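Local coordinates for protein family 88 glycosyl hydrolase (Bacteroides thetaiotaomicron, PDB 5NOA) that probably acts as a polysaccharide lyase that removes rhamnose caps from complex arabinogalactan proteins, although its family is generally assigned hydrolase activity, at residues A[54-59]-A[229-234]; A[96-101]-A[140-145]; A[100-105]-A[109-114]; A[145-148]-A[154-157]. All blocks are in the same frame, centred on the assembly; numbering follows the deposited sequence.

Contact 1: residues A[54-59]-A[229-234]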
loop_
_atom_site.group_PDB
_atom_site.type_symbol
_atom_site.label_atom_id
_atom_site.label_comp_id
_atom_site.label_asym_id
_atom_site.label_seq_id
_atom_site.Cartn_x
_atom_site.Cartn_y
_atom_site.Cartn_z
ATOM N N SER A 54 2.789 -8.266 -14.212
ATOM C CA SER A 54 1.810 -8.211 -13.116
ATOM C C SER A 54 2.434 -8.044 -11.733
ATOM O O SER A 54 1.698 -7.921 -10.760
ATOM C CB SER A 54 0.981 -9.519 -13.133
ATOM O OG SER A 54 1.784 -10.596 -12.610
ATOM N N PHE A 55 3.759 -8.031 -11.648
ATOM C CA PHE A 55 4.518 -7.986 -10.400
ATOM C C PHE A 55 4.233 -6.717 -9.597
ATOM O O PHE A 55 3.666 -5.729 -10.116
ATOM C CB PHE A 55 6.010 -8.114 -10.758
ATOM C CG PHE A 55 6.950 -8.526 -9.649
ATOM C CD1 PHE A 55 6.749 -9.671 -8.895
ATOM C CD2 PHE A 55 8.133 -7.816 -9.459
ATOM C CE1 PHE A 55 7.677 -10.072 -7.937
ATOM C CE2 PHE A 55 9.045 -8.200 -8.506
ATOM C CZ PHE A 55 8.809 -9.319 -7.743
ATOM N N TRP A 56 4.655 -6.733 -8.335
ATOM C CA TRP A 56 4.141 -5.798 -7.328
ATOM C C TRP A 56 4.280 -4.341 -7.671
ATOM O O TRP A 56 3.436 -3.557 -7.262
ATOM C CB TRP A 56 4.776 -6.048 -5.964
ATOM C CG TRP A 56 6.206 -5.626 -5.884
ATOM C CD1 TRP A 56 7.300 -6.376 -6.208
ATOM C CD2 TRP A 56 6.702 -4.337 -5.483
ATOM N NE1 TRP A 56 8.446 -5.632 -6.042
ATOM C CE2 TRP A 56 8.093 -4.382 -5.587
ATOM C CE3 TRP A 56 6.083 -3.145 -5.056
ATOM C CZ2 TRP A 56 8.894 -3.288 -5.292
ATOM C CZ3 TRP A 56 6.893 -2.053 -4.769
ATOM C CH2 TRP A 56 8.284 -2.137 -4.907
ATOM N N ASP A 57 5.388 -3.955 -8.286
ATOM C CA ASP A 57 5.614 -2.517 -8.467
ATOM C C ASP A 57 4.589 -1.948 -9.464
ATOM O O ASP A 57 4.003 -0.892 -9.222
ATOM C CB ASP A 57 7.067 -2.250 -8.837
ATOM C CG ASP A 57 7.557 -2.983 -10.115
ATOM O OD1 ASP A 57 7.169 -4.163 -10.397
ATOM O OD2 ASP A 57 8.371 -2.376 -10.839
ATOM N N ASN A 58 4.360 -2.664 -10.559
ATOM C CA ASN A 58 3.317 -2.253 -11.501
ATOM C C ASN A 58 1.959 -2.403 -10.862
ATOM O O ASN A 58 1.082 -1.528 -10.997
ATOM C CB ASN A 58 3.386 -3.079 -12.777
ATOM C CG ASN A 58 4.598 -2.787 -13.601
ATOM O OD1 ASN A 58 5.165 -1.699 -13.537
ATOM N ND2 ASN A 58 4.995 -3.763 -14.392
ATOM N N ALA A 59 1.756 -3.489 -10.132
ATOM C CA ALA A 59 0.465 -3.738 -9.503
ATOM C C ALA A 59 0.105 -2.681 -8.464
ATOM O O ALA A 59 -1.067 -2.340 -8.289
ATOM C CB ALA A 59 0.422 -5.123 -8.912
ATOM N N ASP A 229 6.349 0.379 6.884
ATOM C CA ASP A 229 5.212 0.715 7.704
ATOM C C ASP A 229 4.090 1.390 6.924
ATOM O O ASP A 229 2.914 1.232 7.295
ATOM C CB ASP A 229 5.625 1.511 8.923
ATOM C CG ASP A 229 6.200 0.623 9.959
ATOM O OD1 ASP A 229 7.388 0.184 9.775
ATOM O OD2 ASP A 229 5.482 0.276 10.920
ATOM N N GLY A 230 4.445 2.123 5.888
ATOM C CA GLY A 230 3.441 2.692 5.011
ATOM C C GLY A 230 2.581 1.631 4.368
ATOM O O GLY A 230 1.358 1.736 4.367
ATOM N N TRP A 231 3.205 0.582 3.857
ATOM C CA TRP A 231 2.460 -0.514 3.281
ATOM C C TRP A 231 1.488 -1.086 4.292
ATOM O O TRP A 231 0.319 -1.370 3.988
ATOM C CB TRP A 231 3.351 -1.667 2.824
ATOM C CG TRP A 231 4.270 -1.415 1.659
ATOM C CD1 TRP A 231 5.620 -1.487 1.700
ATOM C CD2 TRP A 231 3.930 -1.219 0.277
ATOM N NE1 TRP A 231 6.145 -1.319 0.447
ATOM C CE2 TRP A 231 5.135 -1.153 -0.437
ATOM C CE3 TRP A 231 2.741 -1.107 -0.436
ATOM C CZ2 TRP A 231 5.184 -0.976 -1.817
ATOM C CZ3 TRP A 231 2.802 -0.957 -1.820
ATOM C CH2 TRP A 231 4.021 -0.869 -2.480
ATOM N N VAL A 232 1.931 -1.259 5.528
ATOM C CA VAL A 232 1.096 -1.900 6.531
ATOM C C VAL A 232 -0.098 -1.018 6.892
ATOM O O VAL A 232 -1.233 -1.490 6.983
ATOM C CB VAL A 232 1.879 -2.303 7.784
ATOM C CG1 VAL A 232 0.947 -2.983 8.789
ATOM C CG2 VAL A 232 3.055 -3.217 7.460
ATOM N N LEU A 233 0.151 0.267 7.142
ATOM C CA LEU A 233 -0.940 1.138 7.559
ATOM C C LEU A 233 -1.981 1.249 6.439
ATOM O O LEU A 233 -3.193 1.202 6.690
ATOM C CB LEU A 233 -0.432 2.520 7.951
ATOM C CG LEU A 233 -1.483 3.423 8.569
ATOM C CD1 LEU A 233 -1.738 3.007 10.010
ATOM C CD2 LEU A 233 -1.025 4.885 8.574
ATOM N N ALA A 234 -1.502 1.445 5.212
ATOM C CA ALA A 234 -2.423 1.494 4.078
ATOM C C ALA A 234 -3.166 0.186 3.853
ATOM O O ALA A 234 -4.340 0.185 3.505
ATOM C CB ALA A 234 -1.666 1.870 2.814
#
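The indoles of Trp-56 and Trp-231 meet through their benzo rims, neither ring lying squarely over the other. Trp-56 has CB of Asp-57 over the centre of one face and CZ of Phe-55 in the plane at its edge, while its CD1 lies above the rim of the Phe-55 ring. Trp-56 CZ3 comes to 3.6 Å from Trp-231 CZ2. The six-membered rings are turned 80° apart with centroids 5.8 Å from each other. With CG between the backbone N and carbonyl carbon (chi1 72°), the indole of Trp-56 is directed at Trp-231. Replacement by alanine here would probably open a gap against CZ2 and CH2 of Trp-231 and uncover the Phe-55 ring where Trp-56 CD1 lies over it. The CA atoms of Trp-56 and Trp-231 lie 12.0 Å apart, and between these segments only the two rings touch. The pair joins helices 56-72 and 226-242 of what is probably an (alpha/alpha)6 barrel; Met-164 of helix 160-176 touches both indoles, and Phe-294 of helix 289-304 meets Trp-231.

Contact 2: residues A[96-101]-A[140-145]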
loop_
_atom_site.group_PDB
_atom_site.type_symbol
_atom_site.label_atom_id
_atom_site.label_comp_id
_atom_site.label_asym_id
_atom_site.label_seq_id
_atom_site.Cartn_x
_atom_site.Cartn_y
_atom_site.Cartn_z
ATOM N N ASP A 96 1.598 -23.443 -13.775
ATOM C CA ASP A 96 0.548 -24.400 -13.380
ATOM C C ASP A 96 1.085 -25.631 -12.613
ATOM O O ASP A 96 0.313 -26.578 -12.306
ATOM C CB ASP A 96 -0.273 -24.815 -14.598
ATOM C CG ASP A 96 -1.202 -23.697 -15.078
ATOM O OD1 ASP A 96 -1.659 -22.887 -14.268
ATOM O OD2 ASP A 96 -1.495 -23.630 -16.287
ATOM N N HIS A 97 2.367 -25.605 -12.272
ATOM C CA HIS A 97 3.016 -26.750 -11.634
ATOM C C HIS A 97 3.091 -26.443 -10.126
ATOM O O HIS A 97 4.072 -25.908 -9.595
ATOM C CB HIS A 97 4.442 -26.896 -12.193
ATOM C CG HIS A 97 5.152 -28.176 -11.798
ATOM N ND1 HIS A 97 4.562 -29.347 -11.380
ATOM C CD2 HIS A 97 6.485 -28.396 -11.760
ATOM C CE1 HIS A 97 5.503 -30.246 -11.156
ATOM N NE2 HIS A 97 6.679 -29.682 -11.334
ATOM N N LYS A 98 2.012 -26.807 -9.438
ATOM C CA LYS A 98 1.849 -26.466 -8.028
ATOM C C LYS A 98 2.992 -26.954 -7.179
ATOM O O LYS A 98 3.351 -26.272 -6.223
ATOM C CB LYS A 98 0.527 -26.975 -7.477
ATOM C CG LYS A 98 -0.668 -26.217 -8.040
ATOM C CD LYS A 98 -1.917 -26.561 -7.267
ATOM C CE LYS A 98 -3.139 -25.903 -7.863
ATOM N NZ LYS A 98 -3.694 -26.813 -8.889
ATOM N N ALA A 99 3.596 -28.098 -7.516
ATOM C CA ALA A 99 4.752 -28.590 -6.722
ATOM C C ALA A 99 5.953 -27.627 -6.767
ATOM O O ALA A 99 6.818 -27.684 -5.904
ATOM C CB ALA A 99 5.169 -29.979 -7.180
ATOM N N ASN A 100 6.074 -26.831 -7.809
ATOM C CA ASN A 100 7.149 -25.849 -7.947
ATOM C C ASN A 100 6.752 -24.506 -7.384
ATOM O O ASN A 100 7.605 -23.624 -7.403
ATOM C CB ASN A 100 7.585 -25.701 -9.425
ATOM C CG ASN A 100 8.648 -26.716 -9.836
ATOM O OD1 ASN A 100 8.825 -27.759 -9.204
ATOM N ND2 ASN A 100 9.334 -26.425 -10.915
ATOM N N TRP A 101 5.510 -24.319 -6.891
ATOM C CA TRP A 101 5.117 -22.999 -6.411
ATOM C C TRP A 101 5.860 -22.604 -5.162
ATOM O O TRP A 101 5.993 -23.376 -4.236
ATOM C CB TRP A 101 3.603 -22.859 -6.138
ATOM C CG TRP A 101 2.727 -22.919 -7.389
ATOM C CD1 TRP A 101 3.152 -23.034 -8.689
ATOM C CD2 TRP A 101 1.323 -22.752 -7.435
ATOM N NE1 TRP A 101 2.072 -23.022 -9.528
ATOM C CE2 TRP A 101 0.945 -22.819 -8.785
ATOM C CE3 TRP A 101 0.322 -22.555 -6.461
ATOM C CZ2 TRP A 101 -0.387 -22.679 -9.196
ATOM C CZ3 TRP A 101 -0.989 -22.424 -6.871
ATOM C CH2 TRP A 101 -1.342 -22.511 -8.219
ATOM N N ALA A 140 -7.038 -15.684 -9.534
ATOM C CA ALA A 140 -6.949 -15.217 -8.158
ATOM C C ALA A 140 -7.520 -16.256 -7.195
ATOM O O ALA A 140 -6.936 -16.589 -6.172
ATOM C CB ALA A 140 -7.676 -13.914 -8.005
ATOM N N ARG A 141 -8.706 -16.767 -7.549
ATOM C CA ARG A 141 -9.345 -17.749 -6.691
ATOM C C ARG A 141 -8.568 -19.073 -6.648
ATOM O O ARG A 141 -8.406 -19.662 -5.588
ATOM C CB ARG A 141 -10.780 -18.035 -7.155
ATOM C CG ARG A 141 -11.790 -16.927 -6.849
ATOM C CD ARG A 141 -13.222 -17.347 -7.168
ATOM N NE ARG A 141 -13.433 -18.570 -6.422
ATOM C CZ ARG A 141 -14.221 -19.573 -6.757
ATOM N NH1 ARG A 141 -15.060 -19.474 -7.787
ATOM N NH2 ARG A 141 -14.168 -20.697 -6.061
ATOM N N GLU A 142 -8.079 -19.535 -7.792
ATOM C CA GLU A 142 -7.338 -20.795 -7.847
ATOM C C GLU A 142 -6.127 -20.710 -6.922
ATOM O O GLU A 142 -5.874 -21.589 -6.121
ATOM C CB GLU A 142 -6.873 -21.079 -9.281
ATOM C CG GLU A 142 -6.032 -22.345 -9.381
ATOM C CD GLU A 142 -5.288 -22.513 -10.704
ATOM O OE1 GLU A 142 -5.091 -21.538 -11.486
ATOM O OE2 GLU A 142 -4.857 -23.677 -10.943
ATOM N N VAL A 143 -5.387 -19.617 -7.034
ATOM C CA VAL A 143 -4.174 -19.455 -6.267
ATOM C C VAL A 143 -4.474 -19.293 -4.801
ATOM O O VAL A 143 -3.874 -19.999 -3.960
ATOM C CB VAL A 143 -3.371 -18.250 -6.808
ATOM C CG1 VAL A 143 -2.243 -17.884 -5.874
ATOM C CG2 VAL A 143 -2.842 -18.555 -8.206
ATOM N N MET A 144 -5.378 -18.376 -4.451
ATOM C CA MET A 144 -5.584 -18.141 -3.021
ATOM C C MET A 144 -6.254 -19.317 -2.317
ATOM O O MET A 144 -5.929 -19.630 -1.182
ATOM C CB MET A 144 -6.383 -16.853 -2.775
ATOM C CG MET A 144 -5.755 -15.571 -3.318
ATOM S SD MET A 144 -3.961 -15.385 -3.072
ATOM C CE MET A 144 -3.833 -15.364 -1.287
ATOM N N GLU A 145 -7.171 -19.984 -3.011
ATOM C CA GLU A 145 -7.832 -21.152 -2.445
ATOM C C GLU A 145 -6.860 -22.326 -2.279
ATOM O O GLU A 145 -6.933 -23.030 -1.273
ATOM C CB GLU A 145 -9.118 -21.465 -3.191
ATOM C CG GLU A 145 -10.122 -20.321 -2.979
ATOM C CD GLU A 145 -11.285 -20.202 -3.955
ATOM O OE1 GLU A 145 -11.576 -21.178 -4.697
ATOM O OE2 GLU A 145 -11.932 -19.104 -3.982
#
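Lys-98, in the short 3-10 turn 98-100, and Val-143, on helix 135-149, are the nearest backbone points, with their CA atoms 9.4 Å apart, so the union is made by side chains. Lys-98 runs extended as far as CE and bends at its last torsion (chi4 89°), which brings NZ to 3.9 Å from OE2 of Glu-142, a long salt bridge. Glu-142 reaches back with CG anti to its backbone N (177°) and the chain stretched beyond. Its other oxygen, OE1, has the stronger partner, Arg-139, whose NH1 also pairs with OD1 of Asp-96. That shared guanidinium probably offsets the repulsion between the two carboxylates, whose OD1 and OE1 lie 4.6 Å apart. Deeper in, Trp-101 CH2 packs obliquely on Val-143 CG2 at 4.2 Å. Lys-98 CG covers the rim of one indole face, and Trp-101 NE1 bonds Ser-95 O. On the helix itself, Arg-141 grips Glu-145 side-on, NE to OE2 at 2.9 Å and NH2 to OE1. Such i to i+4 ion pairs are a familiar helix motif. The whole shows a long connecting loop laid against a helix of what is probably an (alpha/alpha)6 barrel, as in other family 88 enzymes.

Contact 3: residues A[100-105]-A[109-114]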
loop_
_atom_site.group_PDB
_atom_site.type_symbol
_atom_site.label_atom_id
_atom_site.label_comp_id
_atom_site.label_asym_id
_atom_site.label_seq_id
_atom_site.Cartn_x
_atom_site.Cartn_y
_atom_site.Cartn_z
ATOM N N ASN A 100 6.074 -26.831 -7.809
ATOM C CA ASN A 100 7.149 -25.849 -7.947
ATOM C C ASN A 100 6.752 -24.506 -7.384
ATOM O O ASN A 100 7.605 -23.624 -7.403
ATOM C CB ASN A 100 7.585 -25.701 -9.425
ATOM C CG ASN A 100 8.648 -26.716 -9.836
ATOM O OD1 ASN A 100 8.825 -27.759 -9.204
ATOM N ND2 ASN A 100 9.334 -26.425 -10.915
ATOM N N TRP A 101 5.510 -24.319 -6.891
ATOM C CA TRP A 101 5.117 -22.999 -6.411
ATOM C C TRP A 101 5.860 -22.604 -5.162
ATOM O O TRP A 101 5.993 -23.376 -4.236
ATOM C CB TRP A 101 3.603 -22.859 -6.138
ATOM C CG TRP A 101 2.727 -22.919 -7.389
ATOM C CD1 TRP A 101 3.152 -23.034 -8.689
ATOM C CD2 TRP A 101 1.323 -22.752 -7.435
ATOM N NE1 TRP A 101 2.072 -23.022 -9.528
ATOM C CE2 TRP A 101 0.945 -22.819 -8.785
ATOM C CE3 TRP A 101 0.322 -22.555 -6.461
ATOM C CZ2 TRP A 101 -0.387 -22.679 -9.196
ATOM C CZ3 TRP A 101 -0.989 -22.424 -6.871
ATOM C CH2 TRP A 101 -1.342 -22.511 -8.219
ATOM N N LYS A 102 6.368 -21.371 -5.180
ATOM C CA LYS A 102 7.212 -20.821 -4.129
ATOM C C LYS A 102 6.679 -19.498 -3.613
ATOM O O LYS A 102 5.932 -18.807 -4.294
ATOM C CB LYS A 102 8.659 -20.691 -4.623
ATOM C CG LYS A 102 9.298 -22.067 -4.965
ATOM C CD LYS A 102 10.667 -21.983 -5.619
ATOM C CE LYS A 102 11.207 -23.330 -6.049
ATOM N NZ LYS A 102 10.476 -23.829 -7.246
ATOM N N TYR A 103 7.098 -19.177 -2.400
ATOM C CA TYR A 103 6.678 -17.952 -1.735
ATOM C C TYR A 103 7.755 -17.149 -1.064
ATOM O O TYR A 103 7.463 -16.147 -0.415
ATOM C CB TYR A 103 5.517 -18.182 -0.777
ATOM C CG TYR A 103 5.718 -19.067 0.399
ATOM C CD1 TYR A 103 5.643 -20.453 0.264
ATOM C CD2 TYR A 103 5.852 -18.541 1.670
ATOM C CE1 TYR A 103 5.747 -21.275 1.374
ATOM C CE2 TYR A 103 5.916 -19.339 2.777
ATOM C CZ TYR A 103 5.864 -20.716 2.635
ATOM O OH TYR A 103 5.906 -21.558 3.723
ATOM N N SER A 104 9.026 -17.549 -1.235
ATOM C CA SER A 104 10.144 -16.645 -0.964
ATOM C C SER A 104 10.269 -15.647 -2.111
ATOM O O SER A 104 9.402 -15.600 -2.974
ATOM C CB SER A 104 11.393 -17.476 -0.775
ATOM O OG SER A 104 11.601 -18.302 -1.890
ATOM N N TYR A 105 11.306 -14.789 -2.114
ATOM C CA TYR A 105 11.388 -13.781 -3.166
ATOM C C TYR A 105 11.756 -14.412 -4.506
ATOM O O TYR A 105 12.769 -15.103 -4.641
ATOM C CB TYR A 105 12.448 -12.714 -2.837
ATOM C CG TYR A 105 12.455 -11.592 -3.870
ATOM C CD1 TYR A 105 13.171 -11.677 -5.035
ATOM C CD2 TYR A 105 11.656 -10.482 -3.699
ATOM C CE1 TYR A 105 13.104 -10.670 -5.982
ATOM C CE2 TYR A 105 11.596 -9.464 -4.628
ATOM C CZ TYR A 105 12.301 -9.581 -5.775
ATOM O OH TYR A 105 12.228 -8.579 -6.737
ATOM N N ASN A 109 8.063 -17.298 -12.987
ATOM C CA ASN A 109 6.684 -17.778 -13.007
ATOM C C ASN A 109 6.328 -18.840 -11.978
ATOM O O ASN A 109 5.131 -19.104 -11.813
ATOM C CB ASN A 109 6.252 -18.135 -14.428
ATOM C CG ASN A 109 5.888 -16.890 -15.235
ATOM O OD1 ASN A 109 5.137 -16.002 -14.763
ATOM N ND2 ASN A 109 6.463 -16.791 -16.425
ATOM N N ASP A 110 7.310 -19.385 -11.241
ATOM C CA ASP A 110 7.019 -20.322 -10.184
ATOM C C ASP A 110 6.576 -19.626 -8.888
ATOM O O ASP A 110 6.126 -20.312 -7.971
ATOM C CB ASP A 110 8.267 -21.171 -9.823
ATOM C CG ASP A 110 8.674 -22.143 -10.890
ATOM O OD1 ASP A 110 7.939 -22.334 -11.864
ATOM O OD2 ASP A 110 9.756 -22.754 -10.699
ATOM N N TYR A 111 6.721 -18.300 -8.795
ATOM C CA TYR A 111 6.516 -17.582 -7.543
ATOM C C TYR A 111 5.060 -17.174 -7.357
ATOM O O TYR A 111 4.739 -16.047 -6.988
ATOM C CB TYR A 111 7.529 -16.428 -7.452
ATOM C CG TYR A 111 8.862 -17.009 -7.059
ATOM C CD1 TYR A 111 9.692 -17.618 -7.997
ATOM C CD2 TYR A 111 9.278 -17.016 -5.739
ATOM C CE1 TYR A 111 10.850 -18.254 -7.613
ATOM C CE2 TYR A 111 10.447 -17.633 -5.345
ATOM C CZ TYR A 111 11.239 -18.260 -6.285
ATOM O OH TYR A 111 12.410 -18.851 -5.882
ATOM N N VAL A 112 4.188 -18.147 -7.544
ATOM C CA VAL A 112 2.755 -17.936 -7.543
ATOM C C VAL A 112 2.204 -17.621 -6.163
ATOM O O VAL A 112 1.221 -16.890 -6.033
ATOM C CB VAL A 112 2.075 -19.203 -8.139
ATOM C CG1 VAL A 112 0.549 -19.146 -8.063
ATOM C CG2 VAL A 112 2.523 -19.447 -9.559
ATOM N N LEU A 113 2.852 -18.159 -5.141
ATOM C CA LEU A 113 2.430 -17.975 -3.750
ATOM C C LEU A 113 3.110 -16.819 -3.034
ATOM O O LEU A 113 2.868 -16.592 -1.849
ATOM C CB LEU A 113 2.609 -19.277 -2.971
ATOM C CG LEU A 113 1.778 -20.457 -3.484
ATOM C CD1 LEU A 113 2.174 -21.714 -2.718
ATOM C CD2 LEU A 113 0.300 -20.122 -3.406
ATOM N N PHE A 114 3.986 -16.122 -3.752
ATOM C CA PHE A 114 4.650 -14.946 -3.230
ATOM C C PHE A 114 3.721 -13.758 -3.389
ATOM O O PHE A 114 3.281 -13.455 -4.499
ATOM C CB PHE A 114 5.939 -14.736 -4.023
ATOM C CG PHE A 114 6.779 -13.565 -3.574
ATOM C CD1 PHE A 114 6.897 -13.186 -2.225
ATOM C CD2 PHE A 114 7.499 -12.853 -4.516
ATOM C CE1 PHE A 114 7.696 -12.130 -1.856
ATOM C CE2 PHE A 114 8.281 -11.788 -4.142
ATOM C CZ PHE A 114 8.358 -11.421 -2.819
HETATM O O HOH W 1 13.463 -17.478 -3.639
#
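Trp-101 and Val-112 form the tight end of a contact within one long loop, where residues 111-114 make a type I beta turn and Tyr-111 is the centre of an inverse gamma turn. Val-112 CG1, anti to its backbone N (chi1 174°), sits 3.5 Å from the centroid of the Trp-101 six-membered ring and only 3° off its normal, a CH-pi contact almost straight above the ring. CG2 lies above the pyrrole side, 3.6 Å from NE1 of Trp-101, and Leu-113 packs on Trp-101 CB. Replacing Trp-101 by alanine would probably leave Val-112 without its aromatic floor and Ser-95 O without the indole N-H. The backbones join by Lys-102 N to Asp-110 O (3.0 Å) and, weakly, Leu-113 N to Lys-102 O. Tyr-105 CA lies over the face of the buried Phe-114 ring. The lysine and water side is looser. Lys-102 NZ bonds Asn-100 O at 2.9 Å but is 3.7 Å from Asp-110 OD2, a long salt bridge. Lys-102 CB covers one face of Tyr-111. Here a water fills the seam: it donates to Tyr-105 O at 2.7 Å and also bonds Ser-104 OG and Tyr-111 OH.

Contact 4: residues A[145-148]-A[154-157]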
loop_
_atom_site.group_PDB
_atom_site.type_symbol
_atom_site.label_atom_id
_atom_site.label_comp_id
_atom_site.label_asym_id
_atom_site.label_seq_id
_atom_site.Cartn_x
_atom_site.Cartn_y
_atom_site.Cartn_z
ATOM N N GLU A 145 -7.171 -19.984 -3.011
ATOM C CA GLU A 145 -7.832 -21.152 -2.445
ATOM C C GLU A 145 -6.860 -22.326 -2.279
ATOM O O GLU A 145 -6.933 -23.030 -1.273
ATOM C CB GLU A 145 -9.118 -21.465 -3.191
ATOM C CG GLU A 145 -10.122 -20.321 -2.979
ATOM C CD GLU A 145 -11.285 -20.202 -3.955
ATOM O OE1 GLU A 145 -11.576 -21.178 -4.697
ATOM O OE2 GLU A 145 -11.932 -19.104 -3.982
ATOM N N TYR A 146 -5.918 -22.520 -3.214
ATOM C CA TYR A 146 -4.872 -23.498 -2.981
ATOM C C TYR A 146 -4.018 -23.087 -1.776
ATOM O O TYR A 146 -3.758 -23.874 -0.865
ATOM C CB TYR A 146 -3.974 -23.671 -4.211
ATOM C CG TYR A 146 -2.811 -24.582 -3.886
ATOM C CD1 TYR A 146 -3.004 -25.961 -3.752
ATOM C CD2 TYR A 146 -1.538 -24.074 -3.654
ATOM C CE1 TYR A 146 -1.953 -26.782 -3.381
ATOM C CE2 TYR A 146 -0.487 -24.898 -3.319
ATOM C CZ TYR A 146 -0.687 -26.246 -3.177
ATOM O OH TYR A 146 0.357 -27.072 -2.833
ATOM N N GLN A 147 -3.578 -21.838 -1.740
ATOM C CA GLN A 147 -2.779 -21.368 -0.617
ATOM C C GLN A 147 -3.468 -21.630 0.713
ATOM O O GLN A 147 -2.862 -22.136 1.655
ATOM C CB GLN A 147 -2.469 -19.897 -0.780
ATOM C CG GLN A 147 -1.557 -19.313 0.268
ATOM C CD GLN A 147 -1.118 -17.924 -0.095
ATOM O OE1 GLN A 147 -0.823 -17.646 -1.253
ATOM N NE2 GLN A 147 -1.032 -17.063 0.906
ATOM N N MET A 148 -4.754 -21.301 0.796
ATOM C CA MET A 148 -5.484 -21.468 2.051
ATOM C C MET A 148 -5.651 -22.940 2.456
ATOM O O MET A 148 -5.834 -23.234 3.628
ATOM C CB MET A 148 -6.848 -20.780 1.997
ATOM C CG MET A 148 -6.733 -19.272 1.896
ATOM S SD MET A 148 -8.325 -18.434 2.008
ATOM C CE MET A 148 -9.180 -18.990 0.544
ATOM N N ASP A 154 3.008 -18.988 7.197
ATOM C CA ASP A 154 4.132 -18.044 7.156
ATOM C C ASP A 154 4.297 -17.377 5.770
ATOM O O ASP A 154 5.404 -16.970 5.396
ATOM C CB ASP A 154 5.432 -18.732 7.578
ATOM C CG ASP A 154 5.815 -19.888 6.696
ATOM O OD1 ASP A 154 5.021 -20.345 5.870
ATOM O OD2 ASP A 154 6.933 -20.385 6.915
ATOM N N TYR A 155 3.197 -17.253 5.052
ATOM C CA TYR A 155 3.213 -16.627 3.738
ATOM C C TYR A 155 3.584 -15.148 3.772
ATOM O O TYR A 155 4.092 -14.653 2.777
ATOM C CB TYR A 155 1.866 -16.816 3.015
ATOM C CG TYR A 155 1.661 -18.252 2.583
ATOM C CD1 TYR A 155 2.357 -18.739 1.493
ATOM C CD2 TYR A 155 0.843 -19.135 3.294
ATOM C CE1 TYR A 155 2.254 -20.064 1.121
ATOM C CE2 TYR A 155 0.711 -20.458 2.877
ATOM C CZ TYR A 155 1.423 -20.910 1.799
ATOM O OH TYR A 155 1.359 -22.214 1.366
ATOM N N TRP A 156 3.248 -14.444 4.853
ATOM C CA TRP A 156 3.455 -12.983 4.944
ATOM C C TRP A 156 4.628 -12.724 5.884
ATOM O O TRP A 156 4.477 -12.408 7.077
ATOM C CB TRP A 156 2.195 -12.252 5.372
ATOM C CG TRP A 156 1.044 -12.449 4.434
ATOM C CD1 TRP A 156 1.089 -12.991 3.170
ATOM C CD2 TRP A 156 -0.348 -12.177 4.697
ATOM N NE1 TRP A 156 -0.183 -13.079 2.658
ATOM C CE2 TRP A 156 -1.077 -12.571 3.562
ATOM C CE3 TRP A 156 -1.061 -11.629 5.793
ATOM C CZ2 TRP A 156 -2.470 -12.452 3.500
ATOM C CZ3 TRP A 156 -2.386 -11.523 5.723
ATOM C CH2 TRP A 156 -3.092 -11.920 4.596
ATOM N N TRP A 157 5.828 -12.888 5.327
ATOM C CA TRP A 157 7.083 -12.859 6.061
ATOM C C TRP A 157 7.860 -11.546 5.930
ATOM O O TRP A 157 8.960 -11.422 6.460
ATOM C CB TRP A 157 7.979 -14.067 5.676
ATOM C CG TRP A 157 8.171 -14.180 4.201
ATOM C CD1 TRP A 157 7.437 -14.949 3.331
ATOM C CD2 TRP A 157 9.149 -13.502 3.392
ATOM N NE1 TRP A 157 7.865 -14.746 2.058
ATOM C CE2 TRP A 157 8.934 -13.900 2.063
ATOM C CE3 TRP A 157 10.211 -12.628 3.667
ATOM C CZ2 TRP A 157 9.692 -13.426 1.020
ATOM C CZ3 TRP A 157 10.963 -12.194 2.639
ATOM C CH2 TRP A 157 10.701 -12.568 1.328
HETATM O O HOH W 2 0.328 -14.548 0.217
#
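Tyr-155 meets Gln-147 directly after Asp-154, whose OD1 is bonded to Tyr-103 OH. The Tyr-155 ring lies flat against the glutamine: Gln-147 CG is 3.7 Å from the ring centroid, 12° off the normal, a CH-pi contact. At the end of the glutamine side chain, NE2 lies 3.4 Å from Tyr-155 CG. The amide and ring planes are 27° apart, and the side chains run antiparallel alongside one another. With CG anti to the backbone N (chi1 -176°) and an extended chain beyond, Gln-147 runs from the ring centre to its CB end. At the far end of the ring, Tyr-155 OH bonds Thr-150 OG1, while Gln-147 OE1 takes an N-H from Gln-118 NE2, fixing the turn of the amide. This is the connection of a helical hairpin, in which helix 135-149 passes through the loop to helix 160-176, as in (alpha/alpha)6 barrels. Next comes Trp-156, buried against helix 160-176, touching Leu-162, Val-165 and Met-166, and edge-to-face with Tyr-188. Its NE1 and the Gln-147 NE2 are both donors, 4.4 Å apart, and one water accepts from each. Trp-157 NE1 bonds Tyr-103 O.

Overall arrangement
From the N terminus, 54-59 opens contact 1, whose loop of about 170 residues closes only at 229-234 and encloses the other three. The loop after helix 75-87 starts contacts 2 and 3 from overlapping residues; contact 3 closes first, at 109-114, and contact 2 at 140-145. Contact 4 begins where contact 2 ends and closes at 154-157. Val-143 CG2 lies 3.4 Å from Val-112 CG1, joining contacts 2 and 3; Tyr-146 joins contacts 2 and 4 through Trp-101, and Tyr-103 ties contact 3 to contact 4. Phe-55 of contact 1 packs on Tyr-105. Contact 1 joins helices 56-72 and 226-242, while contacts 2 to 4 bind the loops before and after helix 135-149 to it and to each other.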